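Local coordinates for protein O-methyltransferase, putative (PDB 3DUW) that probably transfers a methyl group from S-adenosylmethionine to a hydroxyl oxygen of its substrate, and is seen here with the product S-adenosylhomocysteine bound, at residues V168-E173 against Q185-F190; Q30-A35 against A96-S101; W75-L80 against G84-L89; D22-E27 against E104-N109. All coordinates share one frame; numbering follows the deposited sequence.

Contact 1 of 4, residues V168-E173 against Q185-F190; sequences VVREGE and QGIRRF
Val168 and Ile187 meet through their branches, their side chains crossing at about a right angle. The closest pair is Val168 CG1 to Ile187 CD1, 3.4 Å, tighter than usual for two methyls. Beside it Ile187 CG2 lies 3.6 Å from Val168 CB and 3.5 Å from Val168 O. Beta-branching suits this place: with CG2 anti to the backbone N and CG1 anti to the carbonyl carbon (chi1 -71°), the two arms diverge from CB and grip the valine at separate points. Phe190, one helical turn on from Ile187, brings its ring edge to the same methyl, with CD2 4.2 Å from Val168 CG1. Arg170 adds only its aliphatic part, CD standing 4.2 Å from Ile187 CG1, while its NH1 bonds back to Asn167 O.

Further out, Tyr191 OH is hydrogen-bonded to Val168 O, and Asp214 OD1 takes the backbone N-H groups of Val169 and Arg170. Ile217 of strand 214-221 packs on both Val168 and Phe190. The loop after strand 162-166 is thus held against helix 182-196 in the Rossmann-like methyltransferase fold. The hydrocarbon contact therefore adds fit and burial to a loop whose backbone is fixed by directed polar bonds.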
# COMPACT_ATOMS: atom_id res chain seq x y z
N VAL A 168 9.93 8.69 2.91
CA VAL A 168 9.82 9.19 4.27
C VAL A 168 10.50 8.33 5.34
O VAL A 168 10.18 8.44 6.52
CB VAL A 168 8.34 9.42 4.65
CG1 VAL A 168 7.74 10.49 3.74
CG2 VAL A 168 7.56 8.12 4.52
N VAL A 169 11.44 7.48 4.92
CA VAL A 169 12.20 6.64 5.85
C VAL A 169 13.69 6.93 5.65
O VAL A 169 14.45 7.02 6.61
CB VAL A 169 11.89 5.14 5.64
CG1 VAL A 169 12.89 4.27 6.38
CG2 VAL A 169 10.48 4.85 6.14
N ARG A 170 14.07 7.09 4.38
CA ARG A 170 15.43 7.46 4.00
C ARG A 170 16.56 6.71 4.71
O ARG A 170 17.34 7.29 5.47
CB ARG A 170 15.58 8.97 4.19
CG ARG A 170 14.32 9.74 3.77
CD ARG A 170 14.52 11.25 3.80
NE ARG A 170 15.43 11.71 2.74
CZ ARG A 170 15.07 11.93 1.48
NH1 ARG A 170 13.82 11.75 1.08
NH2 ARG A 170 15.98 12.32 0.60
N GLU A 171 16.64 5.41 4.42
CA GLU A 171 17.65 4.53 4.98
C GLU A 171 17.65 4.49 6.51
O GLU A 171 18.66 4.17 7.14
CB GLU A 171 19.04 4.92 4.45
CG GLU A 171 19.09 4.92 2.93
CD GLU A 171 20.50 5.02 2.38
OE1 GLU A 171 21.26 5.91 2.83
OE2 GLU A 171 20.85 4.22 1.49
N GLY A 172 16.50 4.79 7.09
CA GLY A 172 16.35 4.76 8.54
C GLY A 172 16.73 6.03 9.27
O GLY A 172 16.58 6.12 10.49
N GLU A 173 17.20 7.03 8.53
CA GLU A 173 17.61 8.30 9.14
C GLU A 173 16.45 9.10 9.72
O GLU A 173 16.65 10.02 10.51
CB GLU A 173 18.36 9.14 8.12
CG GLU A 173 19.74 8.59 7.77
CD GLU A 173 20.42 9.38 6.68
OE1 GLU A 173 20.39 10.63 6.74
OE2 GLU A 173 21.00 8.76 5.76
N GLN A 185 14.78 16.32 8.27
CA GLN A 185 14.03 17.18 9.18
C GLN A 185 12.64 17.47 8.59
O GLN A 185 11.65 17.45 9.30
CB GLN A 185 14.79 18.48 9.44
CG GLN A 185 16.12 18.27 10.16
CD GLN A 185 15.96 17.67 11.56
OE1 GLN A 185 16.91 17.14 12.13
NE2 GLN A 185 14.76 17.77 12.11
N GLY A 186 12.59 17.71 7.28
CA GLY A 186 11.32 17.97 6.64
C GLY A 186 10.35 16.81 6.79
O GLY A 186 9.16 17.02 7.04
N ILE A 187 10.84 15.58 6.64
CA ILE A 187 9.98 14.42 6.77
C ILE A 187 9.51 14.26 8.22
O ILE A 187 8.36 13.91 8.46
CB ILE A 187 10.70 13.13 6.30
CG1 ILE A 187 10.87 13.16 4.77
CG2 ILE A 187 9.94 11.90 6.74
CD1 ILE A 187 9.56 13.29 4.01
N ARG A 188 10.39 14.53 9.18
CA ARG A 188 9.98 14.43 10.58
C ARG A 188 8.89 15.46 10.89
O ARG A 188 7.93 15.16 11.60
CB ARG A 188 11.19 14.61 11.50
CG ARG A 188 12.13 13.40 11.51
CD ARG A 188 13.38 13.64 12.35
NE ARG A 188 13.06 13.94 13.74
CZ ARG A 188 12.76 13.03 14.66
NH1 ARG A 188 12.74 11.74 14.35
NH2 ARG A 188 12.48 13.41 15.90
N ARG A 189 9.02 16.67 10.34
CA ARG A 189 8.02 17.73 10.54
C ARG A 189 6.68 17.25 9.96
O ARG A 189 5.61 17.55 10.49
CB ARG A 189 8.45 19.01 9.81
CG ARG A 189 9.73 19.67 10.30
CD ARG A 189 9.59 20.18 11.73
NE ARG A 189 9.84 19.13 12.70
CZ ARG A 189 11.04 18.58 12.91
NH1 ARG A 189 12.09 19.00 12.22
NH2 ARG A 189 11.18 17.62 13.81
N PHE A 190 6.77 16.53 8.85
CA PHE A 190 5.62 15.97 8.14
C PHE A 190 4.87 14.96 9.02
O PHE A 190 3.65 15.06 9.19
CB PHE A 190 6.14 15.33 6.84
CG PHE A 190 5.08 14.73 5.96
CD1 PHE A 190 3.93 15.43 5.61
CD2 PHE A 190 5.29 13.48 5.39
CE1 PHE A 190 3.01 14.89 4.70
CE2 PHE A 190 4.38 12.93 4.48
CZ PHE A 190 3.25 13.63 4.13

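Contact 2 of 4, residues Q30-A35 against A96-S101; sequences QVNAAA and ADIARS
Ile98 is the side chain on which helix 93-105 meets the end of helix 23-34, and its two branches meet different residues. Its CB points at the other helix and divides there. The shorter branch, CG2, lies anti to the backbone N and reaches Asn32 OD1 at 3.6 Å; it also stands 4.2 Å from Val31 CG1. The longer branch runs through CG1, which is anti to the carbonyl carbon (chi1 -70°), and then extends to CD1. That tip presses on Ala35 CB at 3.3 Å, closer than carbon atoms usually come. A beta-branched residue with one long arm can touch the last turn of the opposing helix with its short arm and Ala35, just past the helix end, with the other, and the alanine is small enough to let the tip come in.

The two helices belong to the alpha/beta Rossmann-like fold of class I methyltransferases. Helix 93-105 follows strand 85-90 in the chain, and helix 23-34, from the N-terminal part of the chain, packs against helix 93-105. The cofactor pocket is near: the side chain of Asn32 is about 6 Å from the bound S-adenosylhomocysteine and about 5 Å from that of Leu68, one of its binding residues.

Asn32 is buried, and both polar atoms of its amide have partners, although weak ones: OD1 accepts from Asn102 ND2, and ND2 donates to Asp41 OD2. Asparagine can serve both because it carries an acceptor and a donor on one flat group. Leu37, in the loop beyond helix 23-34, touches Asn32 and Ile98 alike. At the helix end the carbonyl Ala35 O accepts a hydrogen bond from Lys94 NZ.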
# COMPACT_ATOMS: atom_id res chain seq x y z
N GLN A 30 14.82 5.85 -20.47
CA GLN A 30 16.00 6.04 -21.31
C GLN A 30 16.19 7.52 -21.63
O GLN A 30 17.31 8.03 -21.62
CB GLN A 30 15.88 5.25 -22.60
CG GLN A 30 16.02 3.75 -22.43
CD GLN A 30 15.66 2.98 -23.69
OE1 GLN A 30 15.77 1.76 -23.75
NE2 GLN A 30 15.21 3.70 -24.71
N VAL A 31 15.09 8.20 -21.94
CA VAL A 31 15.16 9.63 -22.26
C VAL A 31 15.57 10.41 -21.01
O VAL A 31 16.40 11.31 -21.08
CB VAL A 31 13.81 10.14 -22.80
CG1 VAL A 31 13.83 11.66 -22.92
CG2 VAL A 31 13.52 9.51 -24.15
N ASN A 32 14.99 10.06 -19.86
CA ASN A 32 15.34 10.74 -18.62
C ASN A 32 16.85 10.64 -18.38
O ASN A 32 17.51 11.63 -18.05
CB ASN A 32 14.59 10.14 -17.42
CG ASN A 32 13.12 10.50 -17.40
OD1 ASN A 32 12.63 11.25 -18.25
ND2 ASN A 32 12.39 9.97 -16.42
N ALA A 33 17.40 9.44 -18.55
CA ALA A 33 18.82 9.20 -18.34
C ALA A 33 19.68 9.94 -19.36
O ALA A 33 20.70 10.52 -19.01
CB ALA A 33 19.12 7.71 -18.39
N ALA A 34 19.27 9.92 -20.62
CA ALA A 34 20.02 10.60 -21.67
C ALA A 34 20.09 12.09 -21.36
O ALA A 34 21.08 12.75 -21.68
CB ALA A 34 19.37 10.37 -23.02
N ALA A 35 19.03 12.60 -20.74
CA ALA A 35 18.95 14.02 -20.38
C ALA A 35 19.64 14.29 -19.05
O ALA A 35 19.60 15.41 -18.53
CB ALA A 35 17.49 14.44 -20.30
N ALA A 96 10.32 19.66 -16.53
CA ALA A 96 8.93 19.80 -16.95
C ALA A 96 8.73 19.53 -18.43
O ALA A 96 7.79 18.84 -18.81
CB ALA A 96 8.42 21.19 -16.60
N ASP A 97 9.61 20.06 -19.28
CA ASP A 97 9.46 19.83 -20.71
C ASP A 97 9.74 18.39 -21.10
O ASP A 97 9.11 17.86 -22.01
CB ASP A 97 10.34 20.78 -21.52
CG ASP A 97 9.68 22.12 -21.73
OD1 ASP A 97 8.43 22.15 -21.79
OD2 ASP A 97 10.40 23.13 -21.84
N ILE A 98 10.68 17.76 -20.41
CA ILE A 98 10.99 16.36 -20.68
C ILE A 98 9.77 15.54 -20.25
O ILE A 98 9.36 14.63 -20.96
CB ILE A 98 12.26 15.90 -19.93
CG1 ILE A 98 13.48 16.58 -20.55
CG2 ILE A 98 12.40 14.38 -19.99
CD1 ILE A 98 14.78 16.30 -19.84
N ALA A 99 9.19 15.89 -19.11
CA ALA A 99 8.00 15.19 -18.61
C ALA A 99 6.85 15.32 -19.61
O ALA A 99 6.20 14.34 -19.94
CB ALA A 99 7.59 15.75 -17.25
N ARG A 100 6.59 16.54 -20.09
CA ARG A 100 5.52 16.76 -21.06
C ARG A 100 5.76 15.89 -22.29
O ARG A 100 4.82 15.33 -22.85
CB ARG A 100 5.46 18.23 -21.49
CG ARG A 100 5.03 19.16 -20.38
CD ARG A 100 4.76 20.58 -20.90
NE ARG A 100 4.44 21.47 -19.79
CZ ARG A 100 5.33 22.22 -19.14
NH1 ARG A 100 6.61 22.21 -19.50
NH2 ARG A 100 4.94 22.94 -18.10
N SER A 101 7.02 15.78 -22.70
CA SER A 101 7.37 14.99 -23.87
C SER A 101 7.12 13.51 -23.63
O SER A 101 6.59 12.81 -24.49
CB SER A 101 8.84 15.24 -24.23
OG SER A 101 9.07 16.62 -24.45

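Contact 3 of 4, residues W75-L80 against G84-L89; sequences WLARGL and GRVVTL
Leu80 and Val86 form the tight half of this contact. Leu80 CG is anti to the carbonyl carbon (chi1 -58°), and from there CD1 is carried over the start of the strand, 3.5 Å from Gly84 C and equally 3.5 Å from Arg85 N. The same methyl stands 3.7 Å from Val86 CG2. Gly84 suits the spot because a beta carbon there would run into Leu80 CB. Val86 points from the strand toward the 75-80 segment, and its CG2 also lies 3.9 Å from Ala77 CA and 4.0 Å from Ala77 CB, where the small alanine lets the helix backbone come close.

A type I beta turn from Ala77 to Leu80 follows helix 71-77 and leads toward strand 85-90. Strand 61-65, helix 71-77 and strand 85-90 make a beta-alpha-beta unit of the Rossmann-like sheet, so this contact lays the end of the crossover helix on the beginning of its second strand.

Away from this buried core the two arginines mark the more open side. Arg85, partly exposed, starts away from the 75-80 segment; its side chain packs on Tyr131 and Glu132, and NE makes a weak hydrogen bond with Asn61 OD1. Arg78, likewise partly exposed, sends NH1 from the turn to a salt bridge with Asp22 OD2. A long, charged chain suits both places, since each can bury its stem while its head finds a polar partner.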
# COMPACT_ATOMS: atom_id res chain seq x y z
N TRP A 75 2.17 6.40 -14.51
CA TRP A 75 1.55 5.32 -13.74
C TRP A 75 0.24 5.82 -13.12
O TRP A 75 -0.77 5.12 -13.15
CB TRP A 75 2.47 4.84 -12.62
CG TRP A 75 3.56 3.90 -13.06
CD1 TRP A 75 4.89 4.20 -13.18
CD2 TRP A 75 3.43 2.51 -13.37
NE1 TRP A 75 5.60 3.07 -13.54
CE2 TRP A 75 4.72 2.02 -13.67
CE3 TRP A 75 2.34 1.63 -13.43
CZ2 TRP A 75 4.96 0.69 -14.01
CZ3 TRP A 75 2.58 0.30 -13.78
CH2 TRP A 75 3.88 -0.16 -14.06
N LEU A 76 0.27 7.02 -12.56
CA LEU A 76 -0.92 7.60 -11.94
C LEU A 76 -2.02 7.84 -12.96
O LEU A 76 -3.18 7.47 -12.74
CB LEU A 76 -0.56 8.92 -11.26
CG LEU A 76 0.31 8.83 -10.00
CD1 LEU A 76 0.84 10.20 -9.63
CD2 LEU A 76 -0.51 8.25 -8.85
N ALA A 77 -1.66 8.46 -14.09
CA ALA A 77 -2.64 8.76 -15.13
C ALA A 77 -3.28 7.49 -15.68
O ALA A 77 -4.47 7.49 -16.02
CB ALA A 77 -1.98 9.54 -16.24
N ARG A 78 -2.51 6.42 -15.78
CA ARG A 78 -3.05 5.17 -16.30
C ARG A 78 -4.05 4.52 -15.36
O ARG A 78 -4.72 3.55 -15.73
CB ARG A 78 -1.91 4.22 -16.64
CG ARG A 78 -1.16 4.61 -17.89
CD ARG A 78 0.01 3.69 -18.16
NE ARG A 78 0.56 3.92 -19.49
CZ ARG A 78 1.62 3.27 -19.98
NH1 ARG A 78 2.23 2.36 -19.25
NH2 ARG A 78 2.05 3.54 -21.21
N GLY A 79 -4.15 5.04 -14.14
CA GLY A 79 -5.10 4.50 -13.19
C GLY A 79 -6.46 5.17 -13.30
O GLY A 79 -7.43 4.71 -12.69
N LEU A 80 -6.53 6.25 -14.08
CA LEU A 80 -7.77 6.99 -14.29
C LEU A 80 -8.66 6.31 -15.33
O LEU A 80 -8.19 5.46 -16.09
CB LEU A 80 -7.46 8.41 -14.75
CG LEU A 80 -6.58 9.28 -13.85
CD1 LEU A 80 -6.18 10.54 -14.60
CD2 LEU A 80 -7.32 9.62 -12.56
N GLY A 84 -10.98 11.59 -15.97
CA GLY A 84 -10.02 11.83 -14.91
C GLY A 84 -8.87 12.70 -15.37
O GLY A 84 -8.56 12.76 -16.56
N ARG A 85 -8.24 13.39 -14.42
CA ARG A 85 -7.13 14.25 -14.76
C ARG A 85 -6.04 14.25 -13.70
O ARG A 85 -6.28 13.90 -12.54
CB ARG A 85 -7.62 15.69 -14.97
CG ARG A 85 -8.32 16.31 -13.77
CD ARG A 85 -8.68 17.77 -14.04
NE ARG A 85 -9.37 18.39 -12.91
CZ ARG A 85 -9.76 19.66 -12.89
NH1 ARG A 85 -9.52 20.45 -13.93
NH2 ARG A 85 -10.39 20.15 -11.83
N VAL A 86 -4.84 14.62 -14.13
CA VAL A 86 -3.68 14.72 -13.25
C VAL A 86 -3.07 16.09 -13.45
O VAL A 86 -2.91 16.56 -14.58
CB VAL A 86 -2.59 13.68 -13.60
CG1 VAL A 86 -1.40 13.86 -12.66
CG2 VAL A 86 -3.14 12.28 -13.52
N VAL A 87 -2.75 16.75 -12.34
CA VAL A 87 -2.09 18.04 -12.37
C VAL A 87 -0.80 17.77 -11.61
O VAL A 87 -0.83 17.38 -10.44
CB VAL A 87 -2.89 19.13 -11.64
CG1 VAL A 87 -2.10 20.42 -11.60
CG2 VAL A 87 -4.23 19.35 -12.33
N THR A 88 0.34 17.95 -12.28
CA THR A 88 1.62 17.70 -11.64
C THR A 88 2.50 18.96 -11.65
O THR A 88 2.53 19.70 -12.63
CB THR A 88 2.34 16.50 -12.32
OG1 THR A 88 3.54 16.20 -11.61
CG2 THR A 88 2.64 16.79 -13.78
N LEU A 89 3.20 19.18 -10.54
CA LEU A 89 4.04 20.36 -10.36
C LEU A 89 5.54 20.07 -10.43
O LEU A 89 6.04 19.18 -9.74
CB LEU A 89 3.69 21.00 -9.01
CG LEU A 89 2.19 21.10 -8.74
CD1 LEU A 89 1.96 21.78 -7.40
CD2 LEU A 89 1.50 21.88 -9.85

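Contact 4 of 4, residues D22-E27 against E104-N109; sequences DSTLEE and ERANLN
The start of helix 23-34 and the end of helix 93-105 come closest at Thr24 and Ala106, whose CA atoms are 6.3 Å apart. Two helix-end motifs frame the meeting. Asp22 is the N-cap of the first helix: its OD1 accepts from Leu25 N at 3.0 Å, with the donor well above the carboxylate plane. Asn107 closes the second helix in a Schellman motif, its positive phi (57°) being one that asparagine tolerates better than most residues. The contact thus joins two helix termini at the surface of the Rossmann-like domain, away from the cofactor site.

Thr24 touches with its methyl. CG2 is anti to the backbone N, which lays it over Ala106 at 3.8 Å from CB, and the alanine has nothing larger to hold it off. Ala106 also rests on Ile74 of helix 71-77, and Thr24 on Arg78.

Beside this apolar spot Glu27 and Arg105 pass each other at a slant, with carboxylate and guanidinium planes 75° apart. Their charged ends do not meet directly: Glu27 OE1 is 4.9 Å from Arg105 NE, although it comes to 3.7 Å from Arg105 CD. The opposite charges are probably near enough to attract, but a water carries the link between them. Arg105 NH1 is directly hydrogen-bonded to Asn102 OD1 in its own helix. The water spans the gap between the helices, donating to Glu27 OE1 and to Thr24 O and accepting, in the plane of the guanidinium at its edge, from Arg105 NH1 at 2.9 Å.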
# COMPACT_ATOMS: atom_id res chain seq x y z
N ASP A 22 6.91 -3.01 -20.98
CA ASP A 22 6.29 -1.79 -21.49
C ASP A 22 7.33 -0.93 -22.19
O ASP A 22 8.07 -0.20 -21.54
CB ASP A 22 5.68 -1.01 -20.33
CG ASP A 22 4.80 0.14 -20.79
OD1 ASP A 22 5.17 0.81 -21.77
OD2 ASP A 22 3.75 0.37 -20.16
N SER A 23 7.39 -1.02 -23.52
CA SER A 23 8.37 -0.26 -24.28
C SER A 23 8.22 1.25 -24.09
O SER A 23 9.21 1.98 -24.15
CB SER A 23 8.27 -0.60 -25.77
OG SER A 23 7.02 -0.21 -26.31
N THR A 24 7.00 1.71 -23.86
CA THR A 24 6.76 3.13 -23.66
C THR A 24 7.48 3.62 -22.40
O THR A 24 8.17 4.64 -22.43
CB THR A 24 5.25 3.44 -23.54
OG1 THR A 24 4.61 3.16 -24.79
CG2 THR A 24 5.03 4.90 -23.17
N LEU A 25 7.31 2.90 -21.30
CA LEU A 25 7.96 3.30 -20.06
C LEU A 25 9.47 3.11 -20.13
O LEU A 25 10.22 3.84 -19.48
CB LEU A 25 7.38 2.53 -18.87
CG LEU A 25 6.01 3.05 -18.44
CD1 LEU A 25 5.48 2.23 -17.27
CD2 LEU A 25 6.12 4.52 -18.04
N GLU A 26 9.92 2.14 -20.91
CA GLU A 26 11.35 1.91 -21.07
C GLU A 26 11.95 3.14 -21.75
O GLU A 26 13.02 3.61 -21.37
CB GLU A 26 11.61 0.67 -21.92
CG GLU A 26 11.50 -0.65 -21.17
CD GLU A 26 11.76 -1.85 -22.05
OE1 GLU A 26 12.74 -1.81 -22.83
OE2 GLU A 26 11.00 -2.83 -21.97
N GLU A 27 11.25 3.65 -22.77
CA GLU A 27 11.72 4.83 -23.49
C GLU A 27 11.79 6.01 -22.54
O GLU A 27 12.74 6.79 -22.56
CB GLU A 27 10.78 5.19 -24.63
CG GLU A 27 10.80 4.26 -25.82
CD GLU A 27 9.87 4.75 -26.92
OE1 GLU A 27 8.67 4.97 -26.64
OE2 GLU A 27 10.34 4.93 -28.06
N GLU A 104 3.44 12.88 -23.47
CA GLU A 104 2.87 12.93 -24.81
C GLU A 104 3.15 11.63 -25.56
O GLU A 104 2.27 11.11 -26.25
CB GLU A 104 3.46 14.11 -25.59
CG GLU A 104 3.02 14.18 -27.04
CD GLU A 104 1.52 14.33 -27.19
OE1 GLU A 104 0.97 15.34 -26.69
OE2 GLU A 104 0.89 13.45 -27.81
N ARG A 105 4.36 11.11 -25.41
CA ARG A 105 4.73 9.87 -26.09
C ARG A 105 3.89 8.71 -25.56
O ARG A 105 3.67 7.72 -26.25
CB ARG A 105 6.22 9.57 -25.90
CG ARG A 105 6.84 8.82 -27.08
CD ARG A 105 8.35 8.62 -26.95
NE ARG A 105 9.05 9.85 -26.57
CZ ARG A 105 9.40 10.14 -25.33
NH1 ARG A 105 9.14 9.29 -24.34
NH2 ARG A 105 10.01 11.28 -25.05
N ALA A 106 3.42 8.85 -24.32
CA ALA A 106 2.59 7.83 -23.69
C ALA A 106 1.11 8.08 -24.00
O ALA A 106 0.23 7.37 -23.51
CB ALA A 106 2.82 7.83 -22.18
N ASN A 107 0.85 9.09 -24.83
CA ASN A 107 -0.50 9.45 -25.24
C ASN A 107 -1.41 9.77 -24.06
O ASN A 107 -2.55 9.29 -23.99
CB ASN A 107 -1.13 8.33 -26.08
CG ASN A 107 -0.40 8.11 -27.39
OD1 ASN A 107 -0.20 9.04 -28.17
ND2 ASN A 107 0.01 6.87 -27.63
N LEU A 108 -0.92 10.59 -23.13
CA LEU A 108 -1.69 10.96 -21.95
C LEU A 108 -1.78 12.46 -21.74
O LEU A 108 -2.28 12.92 -20.71
CB LEU A 108 -1.07 10.30 -20.71
CG LEU A 108 -1.19 8.78 -20.64
CD1 LEU A 108 -0.22 8.23 -19.61
CD2 LEU A 108 -2.63 8.39 -20.30
N ASN A 109 -1.30 13.24 -22.70
CA ASN A 109 -1.35 14.69 -22.58
C ASN A 109 -2.77 15.21 -22.40
O ASN A 109 -2.98 16.31 -21.89
CB ASN A 109 -0.70 15.35 -23.80
CG ASN A 109 -1.21 14.78 -25.09
OD1 ASN A 109 -0.93 13.63 -25.43
ND2 ASN A 109 -1.98 15.57 -25.83
O HOH W 1 7.90 6.70 -24.48

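In the fold
From the N terminus, helix 23-34 supplies the first half of contact 4 and then of contact 2. The chain next passes through strand 61-65 and helix 71-77 and closes contact 3, a short local loop leading into strand 85-90. Helix 93-105 completes contact 2 first and contact 4 after it, so contact 3 lies within contact 2 and contact 2 within contact 4. Contacts 2 and 4 bind the same helix pair at two levels, and Val31 touches Arg105 between them. Arg78 and Asp22 link contacts 3 and 4. Contact 1 follows in series, closing its own loop between strand 162-166 and helix 182-196, its centre about 26 Å from that of contact 3, across the chain's centre.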